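Local coordinates for protein serine proteinase inhibitor 1 (PDB 6BJ5) that inhibits serine proteases as a viral serpin and is important for the virulence of myxoma virus, at residues A92-S95 and S101-R104; E189-T192 and G197-V200. All coordinates share one frame; numbering follows the deposited sequence.

Contact 1. Residues A92-S95 and S101-R104; sequences AEFS and SVQR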
loop_
_atom_site.group_PDB
_atom_site.type_symbol
_atom_site.label_atom_id
_atom_site.label_comp_id
_atom_site.label_asym_id
_atom_site.label_seq_id
_atom_site.Cartn_x
_atom_site.Cartn_y
_atom_site.Cartn_z
ATOM N N ALA A 92 20.918 0.118 19.339
ATOM C CA ALA A 92 20.150 0.226 20.577
ATOM C C ALA A 92 18.840 0.961 20.327
ATOM O O ALA A 92 17.756 0.454 20.652
ATOM C CB ALA A 92 20.972 0.946 21.647
ATOM N N GLU A 93 18.932 2.153 19.721
ATOM C CA GLU A 93 17.745 2.918 19.366
ATOM C C GLU A 93 16.833 2.101 18.464
ATOM O O GLU A 93 15.622 2.019 18.697
ATOM C CB GLU A 93 18.169 4.212 18.668
ATOM C CG GLU A 93 17.048 4.984 17.986
ATOM C CD GLU A 93 16.335 5.957 18.907
ATOM O OE1 GLU A 93 16.821 6.158 20.042
ATOM O OE2 GLU A 93 15.289 6.517 18.495
ATOM N N PHE A 94 17.407 1.427 17.470
ATOM C CA PHE A 94 16.593 0.608 16.586
ATOM C C PHE A 94 15.886 -0.497 17.350
ATOM O O PHE A 94 14.686 -0.727 17.167
ATOM C CB PHE A 94 17.451 0.008 15.469
ATOM C CG PHE A 94 16.648 -0.765 14.465
ATOM C CD1 PHE A 94 16.243 -0.186 13.283
ATOM C CD2 PHE A 94 16.257 -2.068 14.732
ATOM C CE1 PHE A 94 15.479 -0.906 12.377
ATOM C CE2 PHE A 94 15.500 -2.778 13.834
ATOM C CZ PHE A 94 15.114 -2.203 12.649
ATOM N N SER A 95 16.618 -1.199 18.213
ATOM C CA SER A 95 16.029 -2.354 18.875
ATOM C C SER A 95 14.942 -1.946 19.852
ATOM O O SER A 95 13.937 -2.653 19.984
ATOM C CB SER A 95 17.113 -3.161 19.587
ATOM O OG SER A 95 16.518 -4.148 20.408
ATOM N N SER A 101 15.996 -6.580 16.352
ATOM C CA SER A 101 17.409 -6.256 16.248
ATOM C C SER A 101 17.855 -6.277 14.800
ATOM O O SER A 101 17.359 -7.076 13.997
ATOM C CB SER A 101 18.280 -7.209 17.067
ATOM O OG SER A 101 18.177 -6.905 18.450
ATOM N N VAL A 102 18.776 -5.368 14.478
ATOM C CA VAL A 102 19.380 -5.368 13.161
ATOM C C VAL A 102 19.982 -6.737 12.897
ATOM O O VAL A 102 20.656 -7.318 13.756
ATOM C CB VAL A 102 20.441 -4.263 13.076
ATOM C CG1 VAL A 102 21.119 -4.290 11.706
ATOM C CG2 VAL A 102 19.806 -2.918 13.346
ATOM N N GLN A 103 19.728 -7.261 11.706
ATOM C CA GLN A 103 20.181 -8.595 11.326
ATOM C C GLN A 103 21.415 -8.444 10.449
ATOM O O GLN A 103 21.323 -7.950 9.321
ATOM C CB GLN A 103 19.086 -9.357 10.582
ATOM C CG GLN A 103 17.817 -9.520 11.381
ATOM C CD GLN A 103 18.033 -10.351 12.625
ATOM O OE1 GLN A 103 18.586 -11.453 12.557
ATOM N NE2 GLN A 103 17.591 -9.834 13.772
ATOM N N ARG A 104 22.567 -8.880 10.952
ATOM C CA ARG A 104 23.783 -8.810 10.154
ATOM C C ARG A 104 23.743 -9.965 9.166
ATOM O O ARG A 104 23.339 -11.081 9.507
ATOM C CB ARG A 104 25.044 -8.884 11.018
ATOM C CG ARG A 104 25.041 -8.032 12.298
ATOM C CD ARG A 104 24.803 -6.548 12.144
ATOM N NE ARG A 104 25.644 -5.890 11.162
ATOM C CZ ARG A 104 26.499 -4.915 11.446
ATOM N NH1 ARG A 104 27.200 -4.369 10.465
ATOM N NH2 ARG A 104 26.660 -4.493 12.699
#
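F94 lays one face of its ring over the CG2 methyl of V102, a CH-pi contact between helix 88-98 and the residue that leads into strand 103-105 of a beta-alpha-beta unit. Helix 88-98 follows strand 73-81 and strand 103-105 comes back parallel to it, at an outer edge of the large serpin beta sheet. The methyl stands 4.2 Å from the ring centroid and 23° off the ring normal, displaced toward the rim, so CD2 of F94 is the ring atom closest to V102 CG2, at 3.9 Å. With CG anti to the backbone N (chi1 -176°), the ring reaches from the helix toward V102, and the two side chains meet at about a right angle. Of the valine branches, CG2 does the touching across this contact. L78 of strand 73-81, V46 of helix 37-49 and the ring of F98 also pack against F94, which is buried, while V102 also touches V80 and L86. Toward the surface the contact thins: the nearest polar pair, S95 OG and S101 OG, is 3.8 Å apart, too far for a hydrogen bond. The turn into the strand has its own brace, made within 101-104. Q103 curls back toward S101, and its NE2 donates to S101 O at 2.8 Å, arriving from above the carbonyl plane, 45° out of it.

Contact 2. Residues E189-T192 and G197-V200; sequences ETFT and GYSV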
loop_
_atom_site.group_PDB
_atom_site.type_symbol
_atom_site.label_atom_id
_atom_site.label_comp_id
_atom_site.label_asym_id
_atom_site.label_seq_id
_atom_site.Cartn_x
_atom_site.Cartn_y
_atom_site.Cartn_z
ATOM N N GLU A 189 -22.526 8.743 -0.408
ATOM C CA GLU A 189 -22.866 10.100 -0.820
ATOM C C GLU A 189 -22.259 10.325 -2.193
ATOM O O GLU A 189 -21.364 9.588 -2.609
ATOM C CB GLU A 189 -22.392 11.184 0.188
ATOM C CG GLU A 189 -22.679 12.627 -0.245
ATOM C CD GLU A 189 -24.174 12.964 -0.262
ATOM O OE1 GLU A 189 -24.977 12.175 0.277
ATOM O OE2 GLU A 189 -24.551 14.003 -0.844
ATOM N N THR A 190 -22.802 11.312 -2.911
ATOM C CA THR A 190 -22.284 11.816 -4.177
ATOM C C THR A 190 -21.501 13.109 -3.954
ATOM O O THR A 190 -21.670 13.794 -2.940
ATOM C CB THR A 190 -23.418 12.073 -5.173
ATOM O OG1 THR A 190 -24.375 12.966 -4.588
ATOM C CG2 THR A 190 -24.102 10.755 -5.555
ATOM N N PHE A 191 -20.618 13.424 -4.909
ATOM C CA PHE A 191 -19.664 14.525 -4.791
ATOM C C PHE A 191 -19.323 15.030 -6.199
ATOM O O PHE A 191 -19.664 14.387 -7.198
ATOM C CB PHE A 191 -18.399 14.063 -4.036
ATOM C CG PHE A 191 -18.656 13.504 -2.634
ATOM C CD1 PHE A 191 -18.653 14.338 -1.524
ATOM C CD2 PHE A 191 -18.850 12.137 -2.429
ATOM C CE1 PHE A 191 -18.867 13.838 -0.256
ATOM C CE2 PHE A 191 -19.067 11.621 -1.146
ATOM C CZ PHE A 191 -19.068 12.476 -0.066
ATOM N N THR A 192 -18.622 16.173 -6.290
ATOM C CA THR A 192 -18.130 16.650 -7.590
ATOM C C THR A 192 -16.741 17.273 -7.455
ATOM O O THR A 192 -16.342 17.706 -6.375
ATOM C CB THR A 192 -19.149 17.623 -8.239
ATOM O OG1 THR A 192 -20.154 16.865 -8.879
ATOM C CG2 THR A 192 -18.545 18.569 -9.268
ATOM N N GLY A 197 -18.060 14.377 -10.423
ATOM C CA GLY A 197 -19.143 13.442 -10.181
ATOM C C GLY A 197 -18.661 12.033 -9.876
ATOM O O GLY A 197 -18.013 11.374 -10.698
ATOM N N TYR A 198 -19.022 11.554 -8.690
ATOM C CA TYR A 198 -18.600 10.257 -8.182
ATOM C C TYR A 198 -19.351 9.996 -6.885
ATOM O O TYR A 198 -19.975 10.895 -6.314
ATOM C CB TYR A 198 -17.082 10.197 -7.945
ATOM C CG TYR A 198 -16.523 11.135 -6.874
ATOM C CD1 TYR A 198 -16.446 10.737 -5.536
ATOM C CD2 TYR A 198 -16.046 12.395 -7.210
ATOM C CE1 TYR A 198 -15.927 11.573 -4.566
ATOM C CE2 TYR A 198 -15.531 13.242 -6.245
ATOM C CZ TYR A 198 -15.471 12.822 -4.926
ATOM O OH TYR A 198 -14.961 13.660 -3.965
ATOM N N SER A 199 -19.260 8.762 -6.413
ATOM C CA SER A 199 -19.782 8.388 -5.113
ATOM C C SER A 199 -18.669 7.766 -4.286
ATOM O O SER A 199 -17.625 7.371 -4.807
ATOM C CB SER A 199 -20.929 7.395 -5.229
ATOM O OG SER A 199 -20.422 6.198 -5.757
ATOM N N VAL A 200 -18.905 7.684 -2.983
ATOM C CA VAL A 200 -18.002 7.002 -2.065
ATOM C C VAL A 200 -18.870 6.191 -1.120
ATOM O O VAL A 200 -19.892 6.684 -0.632
ATOM C CB VAL A 200 -17.098 7.986 -1.290
ATOM C CG1 VAL A 200 -16.160 7.242 -0.355
ATOM C CG2 VAL A 200 -16.305 8.851 -2.246
#
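F191 presses its CB onto one face of the Y198 ring, and this is the tight part of the contact: CB of F191 lies 3.7 Å from the tyrosine centroid and 3.3 Å from Y198 CZ. The two rings are nearly parallel, at 21°, but slid apart with centroids 5.5 Å apart, so they barely overlap. Y198 holds CG between its backbone N and carbonyl carbon (chi1 64°), which brings the ring over against CB of F191; its OH hydrogen-bonds W235 NE1 of helix 229-238. V200 adds CG2 at 4.1 Å from F191 CE2, on the same face of the sheet. Behind these side chains the backbones pair, F191 N to Y198 O at 3.0 Å, Y198 N back to F191 O at a longer 3.3 Å, and V200 N to E189 O at 3.1 Å.

The other face is looser. T190 and S199 form a non-hydrogen-bonded pair with their side chains on that side, and T190 is exposed. Toward the turn, exposed T192 brings OG1 only to 3.6 Å from G197 N. The whole is the antiparallel beta hairpin that begins serpin sheet B, with its aromatic face against helix 229-238.

After its N-terminal helices the chain runs through strand 73-81 and helix 88-98, and contact 1 closes the short connection from that helix into strand 103-105, five residues lying between its segments. The chain then adds strands 142-153, 164-170 and 173-185 before contact 2 closes the hairpin, whose turn is partly unmodelled, between strands 188-191 and 198-204. The two contacts follow in series, neither nested nor crossed. The centres of contact 1 and contact 2 are about 47 Å apart, on opposite sides of the chain's centre, and the two do not touch. Contact 1 joins helix to strand at one edge of the large sheet; contact 2 joins strand to strand in the smaller antiparallel sheet.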